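Local coordinates for choline kinase (Cryptosporidium parvum, PDB 3MES), which probably phosphorylates choline and ethanolamine at the expense of ATP, as other members of the choline/ethanolamine kinase family do, at residues 230-235 and 367-372; 297-302 and 362-367; 305-310 and 395-400; 322-325 and 329-332. One frame throughout, in Å; residues are numbered along the deposited sequence.

Contact 1 of 4, residues 230-235 and 367-372; sequences EEIDQL and SHITWG. With DME (decamethonium ion), chain K.
Ile232 and Leu235 meet the side chain of Ile369, and no hydrogen bond joins the two segments. Ile232 comes first along 230-235. Its CG1 lies 4.3 Å from CD1 of Ile369, a loose apolar contact. Three residues on, Leu235 makes the closer one. Its CG is anti to the backbone N (chi1 -155°), which carries the branch toward the other segment. CD2 of Leu235 and CD1 of Ile369 then meet tip to tip at 3.7 Å. Ile369 is extended at chi2 (-178°), so the same methyl serves both partners.

Two residues after Ile369, Trp371 lines the pocket that holds decamethonium. One trimethylammonium end lies over a face of its indole, with C17 of the ion 3.3 Å from CZ3 of Trp371. This is consistent with cation-pi binding, as expected where a kinase of this family receives choline.

Helix 364-376 thus packs on 230-235 through Ile369 and lines the ligand pocket through Trp371. Helix 198-214 adds Ile202, which touches Leu235, and Arg206, which touches Ile232. Helix 391-411 lays Tyr402 against Ile369.

Contact 2 of 4, residues 297-302 and 362-367; sequences DIANYF and VFTLIS
Ala299 packs its methyl against the backbone between Phe363 and Thr364. CB of Ala299 is 3.6 Å from both Phe363 C and Thr364 N, and the CA atoms of Ala299 and Thr364 are only 5.0 Å apart. CB of Phe363 lies 3.7 Å from CB of Ala299, while its ring leads away to meet Phe260. CG2 of Thr364 adds a contact at 3.8 Å from CB of Ala299. Thr364 OG1 bonds to Glu361 O, three residues earlier. The small alanine side chain is consistent with so close an approach.

The two elements belong to the helical part of the kinase fold. Helix 294-303 leads directly toward the magnesium site at Glu304 and Tyr307.

Beyond the alanine fewer atoms meet, through one polar bond rather than packing. This side too is buried, so the contact has no solvent side. Asn300 holds CG anti to its backbone N (chi1 -177°), which brings its amide to Ser367. Ser367 OG donates to OD1 of Asn300 at 2.7 Å. The bond bends at the acceptor, with a C=O...donor angle of 131°, and the donor is tilted 23° from the carbonyl plane. OD1 also accepts from Trp371 NE1. The side chain of Asn300 lies about 6 Å from the bound decamethonium.

Contact 3 of 4, residues 305-310 and 395-400; sequences YIYDYC and ANTRFT. With MG (magnesium ion), chain M; DME (decamethonium ion), chain K; PT3 (N-propyl-tartramic acid), chain L.
Tyr307 and Arg398 cross obliquely, their ring and guanidinium planes 30° apart. CE2 of Tyr307 sits above the centre of the guanidinium, 3.3 Å from CZ of Arg398. The arginine chain is bent at chi2 (-49°) and chi3 (-55°), which curls its end round to the tyrosine. Tyr307 OH is 2.9 Å from NE of Arg398, but the angle is too poor for a hydrogen bond. Each atom has another partner: Tyr307 OH bonds to His401 ND1, and Arg398 NE bonds to His368 ND1. The methyl of Thr397 comes to the edge of the tyrosine ring, with CG2 4.1 Å from CE1 of Tyr307.

Tyr309 is turned to the ligands instead. Decamethonium runs over one face of its ring, and Tyr307 O lies toward the rim of the opposite face. CB of Tyr309 is 3.6 Å from C43 of N-propyl-tartramic acid. Tyr309 OH bonds to Glu304 OE1 and Tyr394 OH.

The backbone of Tyr307 does the metal binding, with its carbonyl O 2.3 Å from magnesium. Glu271 OE2 and Glu304 O are further ligands of that metal. Tyr307 therefore joins two sites: its carbonyl binds magnesium, while its tilted ring reaches over the guanidinium face with no bond joining the two groups. Arg398 is held by its other partners, His368 at NE, Tyr394 at NH1 and Ser367 at NH2. Those three bonds should restrict rotation of the guanidinium.

Contact 4 of 4, residues 322-325 and 329-332; sequences EDYP and LRKL
Pro325 O is the polar atom that Arg330 approaches across this contact, although no hydrogen bond forms between them. The carbonyl oxygen lies in the guanidinium plane, at its edge. The nearest atom to it is CD of Arg330, 3.1 Å from Pro325 O. NH2 of Arg330 stays 3.9 Å from the same oxygen.

The rest is apolar. CB of Pro325 packs on CD2 of Leu329 at 3.6 Å. Leu329 carries CG anti to its backbone N (chi1 -174°), which turns the branch toward the proline. CG of the proline ring is 4.0 Å from CG of Arg330. The tyrosine before the proline joins in: CE2 of Tyr324 lies 3.9 Å from CD of Arg330, and the two side chains cross at about a right angle.

The contact folds the loop after strand 318-319 onto the first turns of helix 327-342. Tyr324 OH is hydrogen-bonded to Glu361, and Lys405 makes a cation-pi contact with its ring. Leu329 also packs on Gln345 of the second subunit. With no hydrogen bond between the segments, van der Waals packing carries the contact. Any electrostatic pull between the arginine and Pro325 O would probably be only a supplement.

Contacts 1, 2 and 3 are buried, whereas contact 4 is partly buried and reaches the second subunit through Leu329 and Leu332. Contacts 1 and 2 share helix 364-376 and Ser367. Contact 3 joins them through Arg398, which bonds to Ser367 and His368. The chemistry changes with place. Contact 1 is purely apolar between its segments. Contact 2 adds a buried hydrogen bond to close packing. Contact 3 pairs an aromatic ring with a guanidinium, and the tyrosine carbonyl binds magnesium. Contacts 1 and 3 both touch decamethonium. Contact 4 has no ligand, and its Tyr324 and Pro325 pack on Phe302 of contact 2.

Contact 1 of 4, residues 230-235 and 367-372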
# COMPACT_ATOMS: atom_id res chain seq x y z
N GLU B 230 26.26 2.77 31.94
CA GLU B 230 27.56 2.21 31.59
C GLU B 230 27.57 1.72 30.15
O GLU B 230 28.55 1.91 29.43
CB GLU B 230 27.92 1.07 32.53
CG GLU B 230 27.96 1.45 34.00
CD GLU B 230 28.43 0.31 34.88
OE1 GLU B 230 28.50 0.49 36.11
OE2 GLU B 230 28.74 -0.77 34.34
N GLU B 231 26.47 1.10 29.73
CA GLU B 231 26.35 0.57 28.38
C GLU B 231 26.45 1.69 27.34
O GLU B 231 27.02 1.50 26.27
CB GLU B 231 25.02 -0.17 28.21
CG GLU B 231 24.89 -1.42 29.07
CD GLU B 231 25.63 -2.60 28.48
OE1 GLU B 231 25.63 -2.76 27.24
OE2 GLU B 231 26.21 -3.39 29.27
N ILE B 232 25.90 2.85 27.67
CA ILE B 232 25.89 3.98 26.75
C ILE B 232 27.29 4.38 26.30
O ILE B 232 27.49 4.81 25.17
CB ILE B 232 25.17 5.20 27.37
CG1 ILE B 232 23.67 4.90 27.52
CG2 ILE B 232 25.37 6.43 26.50
CD1 ILE B 232 22.85 6.07 27.99
N ASP B 233 28.27 4.22 27.19
CA ASP B 233 29.65 4.56 26.87
C ASP B 233 30.20 3.71 25.72
O ASP B 233 31.07 4.15 24.97
CB ASP B 233 30.55 4.40 28.10
CG ASP B 233 30.25 5.44 29.17
OD1 ASP B 233 29.98 6.60 28.82
OD2 ASP B 233 30.30 5.08 30.37
N GLN B 234 29.67 2.50 25.58
CA GLN B 234 30.13 1.57 24.54
C GLN B 234 29.23 1.62 23.31
O GLN B 234 29.50 0.98 22.30
CB GLN B 234 30.15 0.14 25.07
CG GLN B 234 30.99 -0.08 26.31
CD GLN B 234 30.77 -1.45 26.92
OE1 GLN B 234 31.70 -2.06 27.46
NE2 GLN B 234 29.54 -1.95 26.83
N LEU B 235 28.14 2.38 23.41
CA LEU B 235 27.07 2.34 22.42
C LEU B 235 27.52 2.64 20.99
O LEU B 235 27.06 2.01 20.05
CB LEU B 235 25.93 3.27 22.83
CG LEU B 235 24.55 2.92 22.27
CD1 LEU B 235 24.32 1.42 22.33
CD2 LEU B 235 23.46 3.66 23.03
N SER B 367 16.87 1.77 20.06
CA SER B 367 15.46 2.05 20.34
C SER B 367 15.12 1.87 21.82
O SER B 367 14.49 2.74 22.43
CB SER B 367 14.57 1.15 19.48
OG SER B 367 13.20 1.35 19.79
N HIS B 368 15.54 0.75 22.40
CA HIS B 368 15.26 0.46 23.81
C HIS B 368 15.90 1.48 24.74
O HIS B 368 15.32 1.85 25.77
CB HIS B 368 15.74 -0.94 24.19
CG HIS B 368 14.95 -2.05 23.57
ND1 HIS B 368 13.57 -2.10 23.63
CD2 HIS B 368 15.34 -3.16 22.90
CE1 HIS B 368 13.15 -3.19 23.01
NE2 HIS B 368 14.21 -3.85 22.56
N ILE B 369 17.10 1.94 24.40
CA ILE B 369 17.79 2.90 25.24
C ILE B 369 17.21 4.30 25.07
O ILE B 369 17.01 5.02 26.05
CB ILE B 369 19.30 2.92 24.94
CG1 ILE B 369 20.01 1.82 25.73
CG2 ILE B 369 19.90 4.28 25.30
CD1 ILE B 369 21.51 1.79 25.54
N THR B 370 16.95 4.68 23.83
CA THR B 370 16.41 6.00 23.53
C THR B 370 15.09 6.24 24.26
O THR B 370 14.96 7.18 25.03
CB THR B 370 16.19 6.18 22.01
OG1 THR B 370 17.44 6.00 21.32
CG2 THR B 370 15.64 7.57 21.71
N TRP B 371 14.12 5.37 24.03
CA TRP B 371 12.80 5.55 24.61
C TRP B 371 12.79 5.30 26.11
O TRP B 371 11.90 5.77 26.82
CB TRP B 371 11.77 4.69 23.88
CG TRP B 371 11.59 5.12 22.46
CD1 TRP B 371 11.85 4.39 21.34
CD2 TRP B 371 11.12 6.40 22.01
NE1 TRP B 371 11.56 5.13 20.22
CE2 TRP B 371 11.11 6.37 20.61
CE3 TRP B 371 10.70 7.56 22.66
CZ2 TRP B 371 10.70 7.46 19.84
CZ3 TRP B 371 10.29 8.64 21.90
CH2 TRP B 371 10.29 8.58 20.50
N GLY B 372 13.79 4.56 26.59
CA GLY B 372 13.99 4.39 28.02
C GLY B 372 14.35 5.72 28.67
O GLY B 372 13.65 6.20 29.57
N1 DME K . -3.69 6.12 23.85
C2 DME K . -3.18 6.91 24.98
C3 DME K . -1.76 7.40 24.68
C4 DME K . -1.06 7.88 25.95
C5 DME K . 0.34 8.43 25.65
C6 DME K . 1.30 7.31 25.23
C7 DME K . 2.44 7.14 26.25
C8 DME K . 3.81 7.37 25.59
C9 DME K . 4.43 6.05 25.12
C10 DME K . 5.10 6.23 23.75
C11 DME K . 6.34 5.34 23.63
N12 DME K . 7.01 5.59 22.35
C13 DME K . -4.51 5.00 24.35
C14 DME K . -4.51 6.98 22.98
C15 DME K . -2.55 5.58 23.08
C16 DME K . 6.09 5.36 21.23
C17 DME K . 7.47 6.99 22.31
C18 DME K . 8.16 4.68 22.23

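Contact 2 of 4, residues 297-302 and 362-367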
# COMPACT_ATOMS: atom_id res chain seq x y z
N ASP B 297 15.58 3.55 12.16
CA ASP B 297 14.15 3.78 12.00
C ASP B 297 13.38 2.48 11.86
O ASP B 297 12.31 2.31 12.43
CB ASP B 297 13.89 4.68 10.79
CG ASP B 297 12.65 5.54 10.96
OD1 ASP B 297 12.18 5.66 12.11
OD2 ASP B 297 12.15 6.09 9.96
N ILE B 298 13.94 1.55 11.09
CA ILE B 298 13.30 0.26 10.86
C ILE B 298 13.28 -0.59 12.13
O ILE B 298 12.25 -1.16 12.48
CB ILE B 298 13.97 -0.51 9.70
CG1 ILE B 298 13.83 0.27 8.39
CG2 ILE B 298 13.36 -1.90 9.56
CD1 ILE B 298 14.67 -0.28 7.25
N ALA B 299 14.42 -0.66 12.81
CA ALA B 299 14.51 -1.43 14.05
C ALA B 299 13.54 -0.91 15.10
O ALA B 299 12.99 -1.68 15.89
CB ALA B 299 15.94 -1.43 14.58
N ASN B 300 13.33 0.40 15.12
CA ASN B 300 12.37 0.99 16.06
C ASN B 300 10.95 0.53 15.77
O ASN B 300 10.19 0.22 16.68
CB ASN B 300 12.42 2.52 16.04
CG ASN B 300 11.49 3.13 17.06
OD1 ASN B 300 11.77 3.13 18.26
ND2 ASN B 300 10.36 3.66 16.59
N TYR B 301 10.59 0.51 14.49
CA TYR B 301 9.29 0.00 14.09
C TYR B 301 9.14 -1.47 14.49
O TYR B 301 8.10 -1.87 15.02
CB TYR B 301 9.08 0.17 12.58
CG TYR B 301 7.92 -0.64 12.04
CD1 TYR B 301 6.61 -0.22 12.25
CD2 TYR B 301 8.13 -1.82 11.34
CE1 TYR B 301 5.54 -0.96 11.77
CE2 TYR B 301 7.08 -2.56 10.86
CZ TYR B 301 5.79 -2.13 11.08
OH TYR B 301 4.74 -2.88 10.60
N PHE B 302 10.17 -2.26 14.23
CA PHE B 302 10.15 -3.67 14.62
C PHE B 302 9.89 -3.81 16.11
O PHE B 302 9.16 -4.71 16.54
CB PHE B 302 11.45 -4.38 14.24
CG PHE B 302 11.59 -4.65 12.76
CD1 PHE B 302 10.49 -4.59 11.92
CD2 PHE B 302 12.82 -4.97 12.22
CE1 PHE B 302 10.62 -4.84 10.57
CE2 PHE B 302 12.96 -5.23 10.87
CZ PHE B 302 11.86 -5.16 10.04
N VAL B 362 20.96 -4.83 15.14
CA VAL B 362 21.83 -4.07 16.03
C VAL B 362 21.15 -2.80 16.51
O VAL B 362 21.22 -2.45 17.69
CB VAL B 362 23.16 -3.70 15.34
CG1 VAL B 362 23.84 -2.55 16.06
CG2 VAL B 362 24.07 -4.92 15.26
N PHE B 363 20.48 -2.11 15.60
CA PHE B 363 19.83 -0.84 15.91
C PHE B 363 18.65 -0.98 16.88
O PHE B 363 18.08 0.02 17.31
CB PHE B 363 19.37 -0.14 14.63
CG PHE B 363 20.50 0.46 13.84
CD1 PHE B 363 20.98 1.72 14.13
CD2 PHE B 363 21.07 -0.24 12.79
CE1 PHE B 363 22.01 2.28 13.40
CE2 PHE B 363 22.11 0.30 12.05
CZ PHE B 363 22.58 1.57 12.36
N THR B 364 18.28 -2.22 17.21
CA THR B 364 17.18 -2.45 18.13
C THR B 364 17.52 -1.94 19.53
O THR B 364 16.64 -1.52 20.28
CB THR B 364 16.79 -3.95 18.23
OG1 THR B 364 17.93 -4.71 18.66
CG2 THR B 364 16.31 -4.47 16.88
N LEU B 365 18.81 -1.98 19.86
CA LEU B 365 19.27 -1.53 21.16
C LEU B 365 19.17 -0.01 21.26
O LEU B 365 18.90 0.54 22.33
CB LEU B 365 20.71 -1.99 21.41
CG LEU B 365 21.00 -3.49 21.26
CD1 LEU B 365 22.48 -3.76 21.43
CD2 LEU B 365 20.18 -4.32 22.24
N ILE B 366 19.39 0.67 20.14
CA ILE B 366 19.27 2.12 20.10
C ILE B 366 17.86 2.54 20.51
O ILE B 366 17.67 3.52 21.22
CB ILE B 366 19.60 2.68 18.71
CG1 ILE B 366 21.04 2.35 18.33
CG2 ILE B 366 19.38 4.19 18.67
CD1 ILE B 366 22.08 3.06 19.17
N SER B 367 16.87 1.77 20.06
CA SER B 367 15.46 2.05 20.34
C SER B 367 15.12 1.87 21.82
O SER B 367 14.49 2.74 22.43
CB SER B 367 14.57 1.15 19.48
OG SER B 367 13.20 1.35 19.79

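Contact 3 of 4, residues 305-310 and 395-400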
# COMPACT_ATOMS: atom_id res chain seq x y z
N TYR B 305 6.37 -3.74 17.82
CA TYR B 305 5.61 -4.98 17.77
C TYR B 305 5.38 -5.48 19.19
O TYR B 305 4.41 -6.20 19.46
CB TYR B 305 6.35 -6.04 16.95
CG TYR B 305 6.09 -5.95 15.46
CD1 TYR B 305 5.37 -6.95 14.81
CD2 TYR B 305 6.56 -4.88 14.72
CE1 TYR B 305 5.13 -6.87 13.45
CE2 TYR B 305 6.32 -4.80 13.36
CZ TYR B 305 5.61 -5.80 12.73
OH TYR B 305 5.37 -5.72 11.38
N ILE B 306 6.26 -5.08 20.10
CA ILE B 306 6.26 -5.58 21.47
C ILE B 306 5.39 -4.75 22.42
O ILE B 306 4.91 -5.27 23.43
CB ILE B 306 7.69 -5.61 22.04
CG1 ILE B 306 8.58 -6.54 21.20
CG2 ILE B 306 7.67 -6.04 23.50
CD1 ILE B 306 10.07 -6.38 21.47
N TYR B 307 5.18 -3.48 22.10
CA TYR B 307 4.53 -2.57 23.04
C TYR B 307 3.13 -2.13 22.61
O TYR B 307 2.95 -1.53 21.55
CB TYR B 307 5.43 -1.37 23.33
CG TYR B 307 6.84 -1.81 23.66
CD1 TYR B 307 7.13 -2.38 24.90
CD2 TYR B 307 7.86 -1.70 22.73
CE1 TYR B 307 8.41 -2.81 25.20
CE2 TYR B 307 9.14 -2.12 23.03
CZ TYR B 307 9.41 -2.68 24.26
OH TYR B 307 10.68 -3.10 24.56
N ASP B 308 2.16 -2.46 23.45
CA ASP B 308 0.77 -2.09 23.22
C ASP B 308 0.38 -1.01 24.21
O ASP B 308 0.34 -1.25 25.41
CB ASP B 308 -0.13 -3.32 23.40
CG ASP B 308 -1.55 -3.09 22.94
OD1 ASP B 308 -1.80 -2.08 22.24
OD2 ASP B 308 -2.42 -3.92 23.27
N TYR B 309 0.11 0.19 23.71
CA TYR B 309 -0.22 1.33 24.56
C TYR B 309 -1.73 1.53 24.68
O TYR B 309 -2.20 2.61 25.02
CB TYR B 309 0.44 2.61 24.05
CG TYR B 309 1.88 2.42 23.64
CD1 TYR B 309 2.86 2.16 24.58
CD2 TYR B 309 2.26 2.49 22.30
CE1 TYR B 309 4.18 1.97 24.21
CE2 TYR B 309 3.57 2.31 21.93
CZ TYR B 309 4.53 2.05 22.88
OH TYR B 309 5.84 1.87 22.50
N CYS B 310 -2.49 0.47 24.39
CA CYS B 310 -3.94 0.52 24.52
C CYS B 310 -4.42 -0.29 25.72
O CYS B 310 -5.20 -1.22 25.59
CB CYS B 310 -4.62 0.01 23.25
SG CYS B 310 -4.54 1.14 21.85
N ALA B 395 10.08 2.67 31.28
CA ALA B 395 11.52 2.81 31.12
C ALA B 395 12.22 1.55 31.60
O ALA B 395 13.11 1.03 30.93
CB ALA B 395 12.02 4.03 31.87
N ASN B 396 11.82 1.07 32.77
CA ASN B 396 12.35 -0.18 33.31
C ASN B 396 12.24 -1.30 32.29
O ASN B 396 13.14 -2.13 32.17
CB ASN B 396 11.59 -0.58 34.58
CG ASN B 396 11.99 0.24 35.79
OD1 ASN B 396 11.33 0.20 36.82
ND2 ASN B 396 13.09 0.97 35.67
N THR B 397 11.14 -1.31 31.56
CA THR B 397 10.89 -2.36 30.58
C THR B 397 11.83 -2.24 29.38
O THR B 397 12.49 -3.21 29.00
CB THR B 397 9.42 -2.35 30.11
OG1 THR B 397 8.56 -2.46 31.25
CG2 THR B 397 9.15 -3.50 29.16
N ARG B 398 11.91 -1.04 28.80
CA ARG B 398 12.80 -0.82 27.66
C ARG B 398 14.24 -1.17 28.02
O ARG B 398 14.96 -1.78 27.23
CB ARG B 398 12.70 0.61 27.15
CG ARG B 398 11.31 1.04 26.71
CD ARG B 398 10.66 0.03 25.77
NE ARG B 398 11.48 -0.27 24.59
CZ ARG B 398 11.36 0.34 23.42
NH1 ARG B 398 10.47 1.31 23.25
NH2 ARG B 398 12.15 -0.01 22.41
N PHE B 399 14.67 -0.76 29.22
CA PHE B 399 16.01 -1.07 29.69
C PHE B 399 16.18 -2.58 29.84
O PHE B 399 17.12 -3.16 29.31
CB PHE B 399 16.32 -0.37 31.02
CG PHE B 399 16.41 1.12 30.91
CD1 PHE B 399 16.73 1.73 29.71
CD2 PHE B 399 16.21 1.92 32.02
CE1 PHE B 399 16.82 3.10 29.61
CE2 PHE B 399 16.30 3.30 31.93
CZ PHE B 399 16.61 3.89 30.72
N THR B 400 15.26 -3.21 30.56
CA THR B 400 15.26 -4.66 30.70
C THR B 400 15.45 -5.31 29.33
O THR B 400 16.32 -6.17 29.15
CB THR B 400 13.94 -5.17 31.32
OG1 THR B 400 13.82 -4.67 32.66
CG2 THR B 400 13.91 -6.69 31.35
MG MG M . 3.80 -0.64 19.66
N1 DME K . -3.69 6.12 23.85
C2 DME K . -3.18 6.91 24.98
C3 DME K . -1.76 7.40 24.68
C4 DME K . -1.06 7.88 25.95
C5 DME K . 0.34 8.43 25.65
C6 DME K . 1.30 7.31 25.23
C7 DME K . 2.44 7.14 26.25
C8 DME K . 3.81 7.37 25.59
C9 DME K . 4.43 6.05 25.12
C10 DME K . 5.10 6.23 23.75
C11 DME K . 6.34 5.34 23.63
N12 DME K . 7.01 5.59 22.35
C13 DME K . -4.51 5.00 24.35
C14 DME K . -4.51 6.98 22.98
C15 DME K . -2.55 5.58 23.08
C16 DME K . 6.09 5.36 21.23
C17 DME K . 7.47 6.99 22.31
C18 DME K . 8.16 4.68 22.23
O1 PT3 L . 3.94 11.83 19.88
O11 PT3 L . 4.38 12.88 21.81
C1 PT3 L . 3.99 11.90 21.13
C2 PT3 L . 3.55 10.66 21.90
O2 PT3 L . 3.57 10.90 23.31
C3 PT3 L . 4.50 9.53 21.54
O3 PT3 L . 5.13 9.02 22.72
C4 PT3 L . 3.69 8.44 20.86
O41 PT3 L . 4.17 7.76 19.95
N4 PT3 L . 2.44 8.32 21.31
C41 PT3 L . 1.50 7.33 20.77
C42 PT3 L . 0.33 7.14 21.73
C43 PT3 L . 0.24 5.69 22.20

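Contact 4 of 4, residues 322-325 and 329-332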
# COMPACT_ATOMS: atom_id res chain seq x y z
N GLU B 322 8.14 -11.86 22.96
CA GLU B 322 8.06 -12.89 21.93
C GLU B 322 7.39 -12.36 20.66
O GLU B 322 7.48 -12.98 19.60
CB GLU B 322 7.29 -14.11 22.44
CG GLU B 322 7.86 -14.72 23.70
CD GLU B 322 7.53 -13.93 24.95
OE1 GLU B 322 6.61 -13.08 24.89
OE2 GLU B 322 8.18 -14.16 25.99
N ASP B 323 6.72 -11.22 20.78
CA ASP B 323 5.97 -10.66 19.66
C ASP B 323 6.87 -9.94 18.66
O ASP B 323 6.44 -9.62 17.55
CB ASP B 323 4.85 -9.73 20.15
CG ASP B 323 3.61 -10.50 20.60
OD1 ASP B 323 3.64 -11.74 20.59
OD2 ASP B 323 2.61 -9.85 20.96
N TYR B 324 8.11 -9.67 19.05
CA TYR B 324 9.06 -9.10 18.10
C TYR B 324 8.97 -9.94 16.83
O TYR B 324 9.02 -11.17 16.89
CB TYR B 324 10.48 -9.13 18.67
CG TYR B 324 11.48 -8.38 17.82
CD1 TYR B 324 11.59 -7.00 17.91
CD2 TYR B 324 12.29 -9.05 16.91
CE1 TYR B 324 12.49 -6.31 17.12
CE2 TYR B 324 13.19 -8.37 16.12
CZ TYR B 324 13.29 -6.99 16.23
OH TYR B 324 14.19 -6.30 15.45
N PRO B 325 8.84 -9.27 15.67
CA PRO B 325 8.57 -9.96 14.41
C PRO B 325 9.62 -11.02 14.08
O PRO B 325 10.81 -10.78 14.27
CB PRO B 325 8.59 -8.84 13.37
CG PRO B 325 9.33 -7.72 14.02
CD PRO B 325 9.03 -7.83 15.48
N LEU B 329 9.26 -12.41 8.48
CA LEU B 329 8.51 -11.17 8.36
C LEU B 329 9.45 -10.00 8.14
O LEU B 329 9.25 -9.18 7.24
CB LEU B 329 7.66 -10.91 9.61
CG LEU B 329 6.74 -9.69 9.47
CD1 LEU B 329 5.71 -9.94 8.38
CD2 LEU B 329 6.06 -9.34 10.79
N ARG B 330 10.49 -9.92 8.96
CA ARG B 330 11.48 -8.86 8.87
C ARG B 330 12.06 -8.78 7.46
O ARG B 330 12.16 -7.69 6.87
CB ARG B 330 12.58 -9.05 9.92
CG ARG B 330 12.17 -8.67 11.34
CD ARG B 330 12.87 -9.53 12.38
NE ARG B 330 14.30 -9.64 12.12
CZ ARG B 330 15.10 -10.58 12.63
NH1 ARG B 330 16.39 -10.59 12.33
NH2 ARG B 330 14.60 -11.51 13.44
N LYS B 331 12.44 -9.93 6.90
CA LYS B 331 13.02 -9.99 5.56
C LYS B 331 12.06 -9.54 4.46
O LYS B 331 12.48 -8.95 3.47
CB LYS B 331 13.52 -11.40 5.26
CG LYS B 331 14.66 -11.84 6.15
CD LYS B 331 15.42 -13.01 5.54
CE LYS B 331 16.60 -13.39 6.41
NZ LYS B 331 17.49 -14.39 5.75
N LEU B 332 10.78 -9.84 4.63
CA LEU B 332 9.77 -9.35 3.70
C LEU B 332 9.71 -7.83 3.77
O LEU B 332 9.67 -7.15 2.75
CB LEU B 332 8.40 -9.96 4.02
CG LEU B 332 8.31 -11.47 3.82
CD1 LEU B 332 6.95 -12.00 4.27
CD2 LEU B 332 8.59 -11.84 2.37